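Local coordinates for protein Phikz039 (Pseudomonas phage phikz, PDB 3ZBQ) that belongs to the tubulin-like proteins of bacteriophages (PhuZ) and binds guanosine-5'-diphosphate in its nucleotide-binding domain, at residues Gly16-Gly20 and Cys31-Thr35; Tyr135-Leu141 and Arg291-Arg296; Ile236-Ser241 and Val279-Leu283; Tyr246-Asp252 and Tyr265-Glu269. All blocks are in the same frame, centred on the assembly; numbering follows the deposited sequence.

Interaction 1: residues Gly16-Gly20 and Cys31-Thr35. With GDP (guanosine-5'-diphosphate), chain B.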
loop_
_atom_site.group_PDB
_atom_site.type_symbol
_atom_site.label_atom_id
_atom_site.label_comp_id
_atom_site.label_asym_id
_atom_site.label_seq_id
_atom_site.Cartn_x
_atom_site.Cartn_y
_atom_site.Cartn_z
ATOM N N GLY A 16 -4.614 3.940 6.748
ATOM C CA GLY A 16 -4.013 5.096 6.090
ATOM C C GLY A 16 -4.196 6.339 6.938
ATOM O O GLY A 16 -3.260 7.109 7.118
ATOM N N PHE A 17 -5.402 6.523 7.476
ATOM C CA PHE A 17 -5.677 7.654 8.365
ATOM C C PHE A 17 -4.804 7.644 9.622
ATOM O O PHE A 17 -4.318 8.688 10.059
ATOM C CB PHE A 17 -7.162 7.670 8.769
ATOM C CG PHE A 17 -8.058 8.382 7.780
ATOM C CD1 PHE A 17 -7.994 8.090 6.414
ATOM C CD2 PHE A 17 -8.970 9.334 8.219
ATOM C CE1 PHE A 17 -8.833 8.746 5.504
ATOM C CE2 PHE A 17 -9.804 9.989 7.329
ATOM C CZ PHE A 17 -9.747 9.692 5.972
ATOM N N ARG A 18 -4.630 6.467 10.217
ATOM C CA ARG A 18 -3.850 6.339 11.446
ATOM C C ARG A 18 -2.367 6.594 11.200
ATOM O O ARG A 18 -1.708 7.285 11.980
ATOM C CB ARG A 18 -4.076 4.967 12.087
ATOM C CG ARG A 18 -5.438 4.854 12.785
ATOM C CD ARG A 18 -6.034 3.448 12.698
ATOM N NE ARG A 18 -7.498 3.481 12.592
ATOM C CZ ARG A 18 -8.220 2.566 11.949
ATOM N NH1 ARG A 18 -7.620 1.531 11.369
ATOM N NH2 ARG A 18 -9.546 2.680 11.893
ATOM N N ILE A 19 -1.846 6.033 10.117
ATOM C CA ILE A 19 -0.460 6.290 9.738
ATOM C C ILE A 19 -0.269 7.783 9.449
ATOM O O ILE A 19 0.720 8.392 9.866
ATOM C CB ILE A 19 -0.058 5.470 8.508
ATOM C CG1 ILE A 19 -0.040 3.970 8.830
ATOM C CG2 ILE A 19 1.292 5.949 7.972
ATOM C CD1 ILE A 19 0.927 3.593 9.940
ATOM N N GLY A 20 -1.229 8.374 8.744
ATOM C CA GLY A 20 -1.158 9.789 8.401
ATOM C C GLY A 20 -1.160 10.681 9.629
ATOM O O GLY A 20 -0.475 11.692 9.678
ATOM N N CYS A 31 -3.096 13.941 1.756
ATOM C CA CYS A 31 -4.545 13.969 1.687
ATOM C C CYS A 31 -5.106 12.640 2.137
ATOM O O CYS A 31 -4.380 11.632 2.202
ATOM C CB CYS A 31 -5.036 14.347 0.286
ATOM S SG CYS A 31 -4.625 13.169 -1.021
ATOM N N TYR A 32 -6.397 12.647 2.461
ATOM C CA TYR A 32 -7.045 11.514 3.106
ATOM C C TYR A 32 -8.349 11.169 2.409
ATOM O O TYR A 32 -9.170 12.047 2.144
ATOM C CB TYR A 32 -7.391 11.862 4.545
ATOM C CG TYR A 32 -6.226 12.123 5.462
ATOM C CD1 TYR A 32 -5.646 13.387 5.543
ATOM C CD2 TYR A 32 -5.744 11.122 6.292
ATOM C CE1 TYR A 32 -4.595 13.635 6.415
ATOM C CE2 TYR A 32 -4.686 11.359 7.158
ATOM C CZ TYR A 32 -4.124 12.615 7.214
ATOM O OH TYR A 32 -3.087 12.851 8.082
ATOM N N ILE A 33 -8.542 9.886 2.123
ATOM C CA ILE A 33 -9.752 9.419 1.461
ATOM C C ILE A 33 -10.280 8.191 2.189
ATOM O O ILE A 33 -9.554 7.220 2.396
ATOM C CB ILE A 33 -9.505 9.051 -0.026
ATOM C CG1 ILE A 33 -8.714 10.146 -0.753
ATOM C CG2 ILE A 33 -10.827 8.795 -0.745
ATOM C CD1 ILE A 33 -7.228 9.962 -0.668
ATOM N N ASP A 34 -11.548 8.229 2.576
ATOM C CA ASP A 34 -12.140 7.113 3.309
ATOM C C ASP A 34 -13.633 7.053 3.042
ATOM O O ASP A 34 -14.190 7.898 2.330
ATOM C CB ASP A 34 -11.894 7.282 4.809
ATOM C CG ASP A 34 -11.950 5.968 5.575
ATOM O OD1 ASP A 34 -12.420 4.945 5.017
ATOM O OD2 ASP A 34 -11.514 5.965 6.748
ATOM N N THR A 35 -14.275 6.045 3.618
ATOM C CA THR A 35 -15.727 5.875 3.539
ATOM C C THR A 35 -16.338 6.038 4.927
ATOM O O THR A 35 -17.455 5.585 5.196
ATOM C CB THR A 35 -16.084 4.482 3.008
ATOM O OG1 THR A 35 -15.501 3.503 3.875
ATOM C CG2 THR A 35 -15.523 4.285 1.588
HETATM P PB GDP B . -10.328 -0.009 5.970
HETATM O O1B GDP B . -10.747 1.270 6.648
HETATM O O2B GDP B . -9.273 0.269 4.918
HETATM O O3B GDP B . -11.504 -0.731 5.358
HETATM O O3A GDP B . -9.683 -1.038 7.024
HETATM P PA GDP B . -8.612 -0.677 8.167
HETATM O O1A GDP B . -9.072 0.301 9.222
HETATM O O2A GDP B . -7.311 -0.229 7.534
HETATM O "O5'" GDP B . -8.401 -2.098 8.863
HETATM C "C5'" GDP B . -8.028 -3.245 8.108
HETATM C "C4'" GDP B . -6.867 -3.946 8.810
HETATM O "O4'" GDP B . -5.702 -3.124 8.735
HETATM C "C3'" GDP B . -7.087 -4.170 10.294
HETATM O "O3'" GDP B . -7.771 -5.415 10.512
HETATM C "C2'" GDP B . -5.680 -4.187 10.841
HETATM O "O2'" GDP B . -5.106 -5.479 10.635
HETATM C "C1'" GDP B . -4.912 -3.272 9.914
HETATM N N9 GDP B . -4.735 -1.918 10.480
HETATM C C8 GDP B . -5.663 -0.955 10.645
HETATM N N7 GDP B . -5.110 0.162 11.178
HETATM C C5 GDP B . -3.793 -0.074 11.345
HETATM C C6 GDP B . -2.618 0.668 11.857
HETATM O O6 GDP B . -2.723 1.852 12.266
HETATM N N1 GDP B . -1.433 0.030 11.844
HETATM C C2 GDP B . -1.288 -1.238 11.404
HETATM N N2 GDP B . -0.069 -1.832 11.432
HETATM N N3 GDP B . -2.316 -1.970 10.925
HETATM C C4 GDP B . -3.560 -1.446 10.878
#

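Interaction 2: residues Tyr135-Leu141 and Arg291-Arg296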
loop_
_atom_site.group_PDB
_atom_site.type_symbol
_atom_site.label_atom_id
_atom_site.label_comp_id
_atom_site.label_asym_id
_atom_site.label_seq_id
_atom_site.Cartn_x
_atom_site.Cartn_y
_atom_site.Cartn_z
ATOM N N TYR A 135 -4.238 -11.107 8.462
ATOM C CA TYR A 135 -4.933 -12.366 8.278
ATOM C C TYR A 135 -5.510 -12.839 9.594
ATOM O O TYR A 135 -5.492 -14.040 9.872
ATOM C CB TYR A 135 -3.985 -13.430 7.725
ATOM C CG TYR A 135 -2.605 -13.364 8.315
ATOM C CD1 TYR A 135 -2.311 -13.962 9.532
ATOM C CD2 TYR A 135 -1.583 -12.702 7.641
ATOM C CE1 TYR A 135 -1.035 -13.898 10.068
ATOM C CE2 TYR A 135 -0.316 -12.630 8.167
ATOM C CZ TYR A 135 -0.044 -13.222 9.375
ATOM O OH TYR A 135 1.240 -13.143 9.872
ATOM N N ASP A 136 -6.018 -11.897 10.392
ATOM C CA ASP A 136 -6.560 -12.228 11.721
ATOM C C ASP A 136 -7.918 -12.914 11.671
ATOM O O ASP A 136 -8.447 -13.328 12.707
ATOM C CB ASP A 136 -6.598 -10.997 12.651
ATOM C CG ASP A 136 -7.628 -9.952 12.228
ATOM O OD1 ASP A 136 -7.995 -9.911 11.036
ATOM O OD2 ASP A 136 -8.074 -9.157 13.093
ATOM N N SER A 137 -8.485 -13.055 10.477
ATOM C CA SER A 137 -9.716 -13.825 10.311
ATOM C C SER A 137 -9.835 -14.272 8.868
ATOM O O SER A 137 -9.063 -13.836 8.008
ATOM C CB SER A 137 -10.952 -13.002 10.693
ATOM O OG SER A 137 -11.200 -11.989 9.737
ATOM N N ASP A 138 -10.807 -15.135 8.599
ATOM C CA ASP A 138 -11.057 -15.585 7.235
ATOM C C ASP A 138 -11.278 -14.415 6.275
ATOM O O ASP A 138 -10.682 -14.365 5.190
ATOM C CB ASP A 138 -12.250 -16.539 7.183
ATOM C CG ASP A 138 -12.570 -16.986 5.771
ATOM O OD1 ASP A 138 -11.662 -17.490 5.081
ATOM O OD2 ASP A 138 -13.731 -16.823 5.337
ATOM N N ILE A 139 -12.108 -13.456 6.681
ATOM C CA ILE A 139 -12.435 -12.326 5.802
ATOM C C ILE A 139 -11.221 -11.427 5.528
ATOM O O ILE A 139 -10.988 -11.020 4.391
ATOM C CB ILE A 139 -13.681 -11.513 6.311
ATOM C CG1 ILE A 139 -14.208 -10.579 5.206
ATOM C CG2 ILE A 139 -13.371 -10.762 7.612
ATOM C CD1 ILE A 139 -15.564 -9.924 5.528
ATOM N N SER A 140 -10.429 -11.124 6.552
ATOM C CA SER A 140 -9.272 -10.249 6.337
ATOM C C SER A 140 -8.179 -10.951 5.527
ATOM O O SER A 140 -7.448 -10.313 4.757
ATOM C CB SER A 140 -8.721 -9.721 7.661
ATOM O OG SER A 140 -8.177 -10.762 8.441
ATOM N N LEU A 141 -8.059 -12.266 5.693
ATOM C CA LEU A 141 -7.114 -13.032 4.879
ATOM C C LEU A 141 -7.589 -13.056 3.430
ATOM O O LEU A 141 -6.795 -12.908 2.506
ATOM C CB LEU A 141 -6.953 -14.453 5.430
ATOM C CG LEU A 141 -6.201 -15.468 4.554
ATOM C CD1 LEU A 141 -4.760 -15.006 4.249
ATOM C CD2 LEU A 141 -6.185 -16.821 5.239
ATOM N N ARG A 291 3.096 -16.981 1.793
ATOM C CA ARG A 291 2.659 -16.777 3.172
ATOM C C ARG A 291 1.138 -16.760 3.291
ATOM O O ARG A 291 0.564 -17.346 4.219
ATOM C CB ARG A 291 3.240 -15.466 3.711
ATOM C CG ARG A 291 2.703 -15.023 5.070
ATOM C CD ARG A 291 3.051 -15.992 6.184
ATOM N NE ARG A 291 2.676 -15.461 7.497
ATOM C CZ ARG A 291 2.619 -16.186 8.612
ATOM N NH1 ARG A 291 2.920 -17.479 8.585
ATOM N NH2 ARG A 291 2.269 -15.622 9.755
ATOM N N LEU A 292 0.478 -16.086 2.355
ATOM C CA LEU A 292 -0.978 -16.002 2.396
ATOM C C LEU A 292 -1.597 -17.336 1.996
ATOM O O LEU A 292 -2.637 -17.736 2.533
ATOM C CB LEU A 292 -1.490 -14.868 1.496
ATOM C CG LEU A 292 -1.031 -13.458 1.875
ATOM C CD1 LEU A 292 -1.633 -12.414 0.950
ATOM C CD2 LEU A 292 -1.369 -13.149 3.324
ATOM N N GLU A 293 -0.954 -18.026 1.060
ATOM C CA GLU A 293 -1.414 -19.348 0.642
ATOM C C GLU A 293 -1.428 -20.312 1.825
ATOM O O GLU A 293 -2.409 -21.033 2.045
ATOM C CB GLU A 293 -0.530 -19.890 -0.482
ATOM C CG GLU A 293 -0.961 -21.241 -1.046
ATOM C CD GLU A 293 -0.121 -21.647 -2.250
ATOM O OE1 GLU A 293 0.973 -22.217 -2.048
ATOM O OE2 GLU A 293 -0.553 -21.384 -3.395
ATOM N N GLU A 294 -0.351 -20.301 2.603
ATOM C CA GLU A 294 -0.256 -21.161 3.781
ATOM C C GLU A 294 -1.315 -20.808 4.815
ATOM O O GLU A 294 -1.919 -21.703 5.412
ATOM C CB GLU A 294 1.138 -21.073 4.409
ATOM C CG GLU A 294 2.231 -21.706 3.562
ATOM C CD GLU A 294 3.620 -21.234 3.951
ATOM O OE1 GLU A 294 3.723 -20.277 4.753
ATOM O OE2 GLU A 294 4.609 -21.823 3.455
ATOM N N ARG A 295 -1.544 -19.514 5.042
ATOM C CA ARG A 295 -2.605 -19.120 5.978
ATOM C C ARG A 295 -3.957 -19.581 5.449
ATOM O O ARG A 295 -4.814 -20.020 6.214
ATOM C CB ARG A 295 -2.643 -17.603 6.207
ATOM C CG ARG A 295 -1.355 -16.975 6.735
ATOM C CD ARG A 295 -0.905 -17.571 8.057
ATOM N NE ARG A 295 -1.950 -17.504 9.074
ATOM C CZ ARG A 295 -1.727 -17.617 10.380
ATOM N NH1 ARG A 295 -0.488 -17.786 10.827
ATOM N NH2 ARG A 295 -2.738 -17.548 11.238
ATOM N N ARG A 296 -4.151 -19.481 4.139
ATOM C CA ARG A 296 -5.400 -19.912 3.514
ATOM C C ARG A 296 -5.601 -21.422 3.669
ATOM O O ARG A 296 -6.718 -21.882 3.952
ATOM C CB ARG A 296 -5.435 -19.482 2.040
ATOM C CG ARG A 296 -6.562 -20.076 1.197
ATOM C CD ARG A 296 -7.959 -19.876 1.827
ATOM N NE ARG A 296 -8.242 -18.493 2.223
ATOM C CZ ARG A 296 -9.224 -18.143 3.055
ATOM N NH1 ARG A 296 -10.006 -19.076 3.578
ATOM N NH2 ARG A 296 -9.423 -16.866 3.374
HETATM O O HOH W 1 -4.708 -16.799 9.005
HETATM O O HOH W 2 -7.320 -15.959 1.115
#

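Interaction 3: residues Ile236-Ser241 and Val279-Leu283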
loop_
_atom_site.group_PDB
_atom_site.type_symbol
_atom_site.label_atom_id
_atom_site.label_comp_id
_atom_site.label_asym_id
_atom_site.label_seq_id
_atom_site.Cartn_x
_atom_site.Cartn_y
_atom_site.Cartn_z
ATOM N N ILE A 236 19.142 -8.057 -0.837
ATOM C CA ILE A 236 17.979 -8.160 -1.718
ATOM C C ILE A 236 18.306 -8.985 -2.965
ATOM O O ILE A 236 19.222 -8.646 -3.734
ATOM C CB ILE A 236 17.427 -6.775 -2.114
ATOM C CG1 ILE A 236 17.184 -5.918 -0.871
ATOM C CG2 ILE A 236 16.157 -6.928 -2.966
ATOM C CD1 ILE A 236 16.199 -6.514 0.130
ATOM N N LEU A 237 17.550 -10.067 -3.152
ATOM C CA LEU A 237 17.751 -11.003 -4.260
ATOM C C LEU A 237 17.253 -10.461 -5.595
ATOM O O LEU A 237 16.174 -9.864 -5.664
ATOM C CB LEU A 237 17.027 -12.321 -3.984
ATOM C CG LEU A 237 17.424 -13.108 -2.740
ATOM C CD1 LEU A 237 16.612 -14.404 -2.649
ATOM C CD2 LEU A 237 18.915 -13.391 -2.755
ATOM N N ASP A 238 18.036 -10.703 -6.647
ATOM C CA ASP A 238 17.673 -10.320 -8.012
ATOM C C ASP A 238 17.126 -8.887 -8.126
ATOM O O ASP A 238 16.010 -8.688 -8.619
ATOM C CB ASP A 238 16.671 -11.320 -8.605
ATOM C CG ASP A 238 17.241 -12.730 -8.716
ATOM O OD1 ASP A 238 18.458 -12.910 -8.501
ATOM O OD2 ASP A 238 16.467 -13.659 -9.024
ATOM N N PRO A 239 17.910 -7.886 -7.681
ATOM C CA PRO A 239 17.373 -6.522 -7.743
ATOM C C PRO A 239 17.160 -6.058 -9.185
ATOM O O PRO A 239 18.011 -6.305 -10.059
ATOM C CB PRO A 239 18.462 -5.684 -7.063
ATOM C CG PRO A 239 19.734 -6.471 -7.257
ATOM C CD PRO A 239 19.304 -7.918 -7.191
ATOM N N ILE A 240 16.039 -5.382 -9.428
ATOM C CA ILE A 240 15.729 -4.856 -10.758
ATOM C C ILE A 240 16.188 -3.406 -10.923
ATOM O O ILE A 240 16.884 -3.057 -11.882
ATOM C CB ILE A 240 14.216 -4.946 -11.040
ATOM C CG1 ILE A 240 13.769 -6.415 -11.040
ATOM C CG2 ILE A 240 13.861 -4.242 -12.356
ATOM C CD1 ILE A 240 12.246 -6.618 -10.915
ATOM N N SER A 241 15.807 -2.564 -9.970
ATOM C CA SER A 241 16.040 -1.126 -10.070
ATOM C C SER A 241 16.388 -0.555 -8.700
ATOM O O SER A 241 15.675 -0.785 -7.721
ATOM C CB SER A 241 14.801 -0.431 -10.641
ATOM O OG SER A 241 15.061 0.922 -10.963
ATOM N N VAL A 279 15.408 -0.283 -3.102
ATOM C CA VAL A 279 15.697 -1.400 -3.995
ATOM C C VAL A 279 14.420 -2.073 -4.438
ATOM O O VAL A 279 13.670 -2.571 -3.606
ATOM C CB VAL A 279 16.592 -2.457 -3.312
ATOM C CG1 VAL A 279 17.007 -3.525 -4.327
ATOM C CG2 VAL A 279 17.825 -1.801 -2.713
ATOM N N ILE A 280 14.186 -2.093 -5.747
ATOM C CA ILE A 280 13.007 -2.745 -6.311
ATOM C C ILE A 280 13.393 -4.116 -6.870
ATOM O O ILE A 280 14.308 -4.225 -7.678
ATOM C CB ILE A 280 12.370 -1.890 -7.437
ATOM C CG1 ILE A 280 11.874 -0.550 -6.883
ATOM C CG2 ILE A 280 11.209 -2.617 -8.095
ATOM C CD1 ILE A 280 11.368 0.414 -7.955
ATOM N N ASN A 281 12.716 -5.167 -6.417
ATOM C CA ASN A 281 12.871 -6.488 -7.034
ATOM C C ASN A 281 11.507 -7.129 -7.286
ATOM O O ASN A 281 10.482 -6.571 -6.913
ATOM C CB ASN A 281 13.788 -7.405 -6.200
ATOM C CG ASN A 281 13.089 -8.012 -4.980
ATOM O OD1 ASN A 281 12.043 -7.530 -4.532
ATOM N ND2 ASN A 281 13.688 -9.066 -4.423
ATOM N N GLY A 282 11.488 -8.288 -7.925
ATOM C CA GLY A 282 10.224 -8.938 -8.208
ATOM C C GLY A 282 10.045 -10.189 -7.386
ATOM O O GLY A 282 8.917 -10.559 -7.021
ATOM N N LEU A 283 11.159 -10.840 -7.070
ATOM C CA LEU A 283 11.118 -12.164 -6.446
ATOM C C LEU A 283 10.411 -12.179 -5.094
ATOM O O LEU A 283 9.712 -13.136 -4.761
ATOM C CB LEU A 283 12.532 -12.712 -6.280
ATOM C CG LEU A 283 12.637 -14.193 -5.933
ATOM C CD1 LEU A 283 11.980 -15.033 -7.023
ATOM C CD2 LEU A 283 14.099 -14.592 -5.746
HETATM O O HOH W 3 13.642 -9.873 -8.650
#

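Interaction 4: residues Tyr246-Asp252 and Tyr265-Glu269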
loop_
_atom_site.group_PDB
_atom_site.type_symbol
_atom_site.label_atom_id
_atom_site.label_comp_id
_atom_site.label_asym_id
_atom_site.label_seq_id
_atom_site.Cartn_x
_atom_site.Cartn_y
_atom_site.Cartn_z
ATOM N N TYR A 246 23.801 9.023 -1.133
ATOM C CA TYR A 246 25.003 9.070 -0.302
ATOM C C TYR A 246 25.220 10.498 0.187
ATOM O O TYR A 246 24.961 11.451 -0.552
ATOM C CB TYR A 246 26.225 8.629 -1.113
ATOM C CG TYR A 246 26.077 7.271 -1.752
ATOM C CD1 TYR A 246 25.478 7.133 -3.005
ATOM C CD2 TYR A 246 26.534 6.127 -1.110
ATOM C CE1 TYR A 246 25.336 5.890 -3.596
ATOM C CE2 TYR A 246 26.400 4.882 -1.692
ATOM C CZ TYR A 246 25.797 4.769 -2.932
ATOM O OH TYR A 246 25.663 3.530 -3.511
ATOM N N THR A 247 25.681 10.658 1.426
ATOM C CA THR A 247 26.093 11.983 1.886
ATOM C C THR A 247 27.547 12.216 1.496
ATOM O O THR A 247 28.006 13.355 1.434
ATOM C CB THR A 247 25.926 12.168 3.390
ATOM O OG1 THR A 247 26.382 10.993 4.077
ATOM C CG2 THR A 247 24.453 12.440 3.738
ATOM N N ASP A 248 28.266 11.125 1.245
ATOM C CA ASP A 248 29.634 11.205 0.729
ATOM C C ASP A 248 29.703 10.597 -0.674
ATOM O O ASP A 248 29.590 9.375 -0.837
ATOM C CB ASP A 248 30.597 10.478 1.668
ATOM C CG ASP A 248 32.059 10.611 1.239
ATOM O OD1 ASP A 248 32.343 11.174 0.155
ATOM O OD2 ASP A 248 32.924 10.145 2.003
ATOM N N PRO A 249 29.891 11.452 -1.691
ATOM C CA PRO A 249 29.906 11.047 -3.101
ATOM C C PRO A 249 30.967 9.992 -3.379
ATOM O O PRO A 249 30.788 9.170 -4.286
ATOM C CB PRO A 249 30.254 12.345 -3.833
ATOM C CG PRO A 249 29.726 13.424 -2.928
ATOM C CD PRO A 249 29.998 12.915 -1.538
ATOM N N ASP A 250 32.042 10.009 -2.595
ATOM C CA ASP A 250 33.137 9.062 -2.771
ATOM C C ASP A 250 32.704 7.637 -2.452
ATOM O O ASP A 250 33.389 6.684 -2.826
ATOM C CB ASP A 250 34.345 9.441 -1.902
ATOM C CG ASP A 250 35.166 10.580 -2.489
ATOM O OD1 ASP A 250 34.860 11.048 -3.612
ATOM O OD2 ASP A 250 36.135 11.008 -1.821
ATOM N N ARG A 251 31.573 7.499 -1.757
ATOM C CA ARG A 251 31.030 6.188 -1.381
ATOM C C ARG A 251 30.062 5.619 -2.427
ATOM O O ARG A 251 29.496 4.535 -2.248
ATOM C CB ARG A 251 30.307 6.284 -0.034
ATOM C CG ARG A 251 31.059 7.082 1.017
ATOM C CD ARG A 251 31.559 6.191 2.138
ATOM N NE ARG A 251 30.488 5.366 2.697
ATOM C CZ ARG A 251 30.658 4.488 3.682
ATOM N NH1 ARG A 251 31.855 4.322 4.227
ATOM N NH2 ARG A 251 29.634 3.773 4.126
ATOM N N ASP A 252 29.862 6.353 -3.513
ATOM C CA ASP A 252 28.979 5.885 -4.570
ATOM C C ASP A 252 29.642 4.694 -5.266
ATOM O O ASP A 252 30.522 4.860 -6.122
ATOM C CB ASP A 252 28.694 7.031 -5.541
ATOM C CG ASP A 252 27.777 6.636 -6.677
ATOM O OD1 ASP A 252 27.457 5.436 -6.813
ATOM O OD2 ASP A 252 27.366 7.547 -7.432
ATOM N N TYR A 265 23.313 12.710 -4.433
ATOM C CA TYR A 265 24.234 13.108 -3.375
ATOM C C TYR A 265 23.547 14.065 -2.416
ATOM O O TYR A 265 23.263 15.216 -2.768
ATOM C CB TYR A 265 25.509 13.713 -3.973
ATOM C CG TYR A 265 26.196 12.744 -4.907
ATOM C CD1 TYR A 265 26.390 11.420 -4.531
ATOM C CD2 TYR A 265 26.617 13.136 -6.170
ATOM C CE1 TYR A 265 26.996 10.515 -5.374
ATOM C CE2 TYR A 265 27.227 12.237 -7.026
ATOM C CZ TYR A 265 27.417 10.927 -6.617
ATOM O OH TYR A 265 28.024 10.019 -7.449
ATOM N N ALA A 266 23.250 13.563 -1.216
ATOM C CA ALA A 266 22.532 14.326 -0.205
ATOM C C ALA A 266 23.489 15.227 0.566
ATOM O O ALA A 266 24.628 14.849 0.835
ATOM C CB ALA A 266 21.810 13.388 0.751
ATOM N N ASP A 267 23.007 16.413 0.919
ATOM C CA ASP A 267 23.791 17.401 1.662
ATOM C C ASP A 267 24.289 16.832 2.994
ATOM O O ASP A 267 23.506 16.623 3.912
ATOM C CB ASP A 267 22.921 18.637 1.894
ATOM C CG ASP A 267 23.641 19.741 2.650
ATOM O OD1 ASP A 267 24.877 19.683 2.771
ATOM O OD2 ASP A 267 22.958 20.678 3.116
ATOM N N PRO A 268 25.607 16.594 3.113
ATOM C CA PRO A 268 26.134 15.963 4.332
ATOM C C PRO A 268 26.052 16.892 5.535
ATOM O O PRO A 268 26.162 16.453 6.682
ATOM C CB PRO A 268 27.605 15.693 3.977
ATOM C CG PRO A 268 27.941 16.746 2.978
ATOM C CD PRO A 268 26.683 16.936 2.162
ATOM N N GLU A 269 25.863 18.176 5.265
ATOM C CA GLU A 269 25.708 19.170 6.316
ATOM C C GLU A 269 24.313 19.065 6.922
ATOM O O GLU A 269 24.120 19.288 8.116
ATOM C CB GLU A 269 25.899 20.550 5.704
ATOM C CG GLU A 269 26.069 21.693 6.667
ATOM C CD GLU A 269 26.444 22.976 5.938
ATOM O OE1 GLU A 269 27.651 23.204 5.711
ATOM O OE2 GLU A 269 25.526 23.737 5.569
HETATM O O HOH W 4 26.878 14.670 -0.723
#

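Interaction 1: residues Gly16-Gly20 and Cys31-Thr35
Y32, on strand 30-34, reaches toward helix 13-23 and turns its ring edge to the face of F17. Its CB sits 3.5 Å from F17 CZ. Beyond it, CD2 comes 3.8 Å from F17 CD1 and lies over the face of the phenylalanine ring, a T-shaped pair with centroids 5.0 Å apart and planes at 70°. CE2 then passes 4.0 Å from both F17 O and F17 CA, and at the tip OH is 3.3 Å from G20 O, where the helix has no side chain in its way. The rings of F11 and H41 also meet Y32. On the opposite face of F17 is the carboxylate of D34. With CG anti to the backbone N (chi1 -157°), D34 carries OD2 over the centre of the ring while its CB touches F17 CZ at 3.4 Å; N39 ND2 hydrogen-bonds OD2. One residue on from F17, R18 turns to the ligand instead, and its NH1 donates both to O1A and to N7 of GDP. Strand 7-12, helix 13-23 and strand 30-34 form a beta-alpha-beta unit in which F17 of the helix packs between Y32 and D34 of the second strand, while R18 belongs to the guanine-nucleotide pocket of the tubulin/FtsZ fold.

Interaction 2: residues Tyr135-Leu141 and Arg291-Arg296
L141 and Y135 form the tightly packed part against helix 284-304. Both methyls of L141 rest on that helix: CD1 lies 4.0 Å from L292 CD2, while CD2 sits close to the backbone, 3.5 Å from R296 N. The Y135 ring stands beside them. R295 lays its CG over one face of it, a CH-pi contact, and then folds back through bends at chi2 and chi3, which bring its guanidinium above the CE1 rim with the planes 33° apart. The contact docks the long helix 284-304, which follows the last sheet strand of this tubulin-like chain, onto the start of helix 138-158, whose N-cap is S137. Next to L141 the partly exposed R296 is polar but firmly bonded: in a salt bridge it grips a single oxygen end-on, D138 OD1, with NH1 at 2.7 Å and NH2 at 2.9 Å; the other carboxylate oxygen, OD2, pairs with R142 and K303. The contact is looser at its rim, where R291 buries little surface, although its NH2 gives Y135 OH a nearly straight bond of 2.7 Å (165°); OH is also hydrogen-bonded to E168. Here water fills in: one molecule links R295 NE to Y135 O, and another, held by R296 NE, reaches L141 O only weakly.

Interaction 3: residues Ile236-Ser241 and Val279-Leu283
A classic beta bulge sets two residues of strand 239-246, I240 and S241, against the single residue I280 of the antiparallel strand 275-281. The carbonyl of I280 takes two donors, I240 N at 2.7 Å and S241 N at 3.2 Å, while I280 N returns a bond to S241 O. With CG1 anti to its carbonyl carbon (chi1 -63°) and an extended chi2, I240 runs its CD1 along the opposing backbone to 3.5 Å from G282 N. V279 places CG1 between I236 and P239, 3.8 Å from both I236 CG2 and P239 CB. L237 and L283 meet at the exposed end, CD1 against CD2. A water bridges D238 O and G282 N beside them. N281 has CG between its backbone N and carbonyl carbon (chi1 78°), which swings the amide across to the loop. H225 holds its OD1 and S284 shares its ND2. From within the amide plane, N281 ND2 gives L237 O an almost straight bond of 2.9 Å (172°), in the carbonyl plane.

Interaction 4: residues Tyr246-Asp252 and Tyr265-Glu269
Y265, at the end of strand 260-265, lays its ring against P249 and D252 in the turn that follows strand 239-246, and more of its surface is buried here than of any other residue in the two segments. P249 CB sits over the centre of its ring, a CH-pi contact 4.0 Å from the centroid and 9° off the ring normal. D252 comes in at the edge: with chi1 at -180° the carboxylate is carried away from the backbone N and out to the phenol, and Y265 OH donates to the anti lone pair of OD2 at 2.6 Å. T263 OG1 also binds OD2, and R261 forms a salt bridge with OD1, so the carboxylate has partners at both oxygens. Y246 and Y265 form a parallel beta bridge where 260-265, the outermost strand on this side of the sheet, runs beside its neighbour; A266 N bonds Y246 O at 2.8 Å, and the two tyrosine rings touch obliquely. Beyond the bridge T247 takes over. Its CA-H points at A266 O, CG2 lies 4.1 Å from A266 CB, and P268 CB packs 3.9 Å from T247 CB, while OG1 turns away to F273 O. A water donates to both T247 O and A266 O. The chain then bends through an Asx turn, D250 N to D248 OD1, into the 3-10 segment 249-251.

Only interaction 1 supplies a residue that binds GDP; the side chain of Y135 in interaction 2 comes to about 9 Å from the same ligand without belonging to its pocket. Interactions 1 and 3 reach the same mixed sheet with the middle of the chain between them, their centres 29 Å apart. Strand 275-281 of interaction 3 leads directly into helix 284-304 of interaction 2, yet their nearest atoms remain about 10 Å apart. Interactions 3 and 4, with centres 23 Å apart, both belong to the C-terminal domain of the phage tubulin-like family and are joined by strand 239-246, which has the bulge at its start and Y246 at its end. Interaction 4 lies farthest from interaction 2, the centres 43 Å apart.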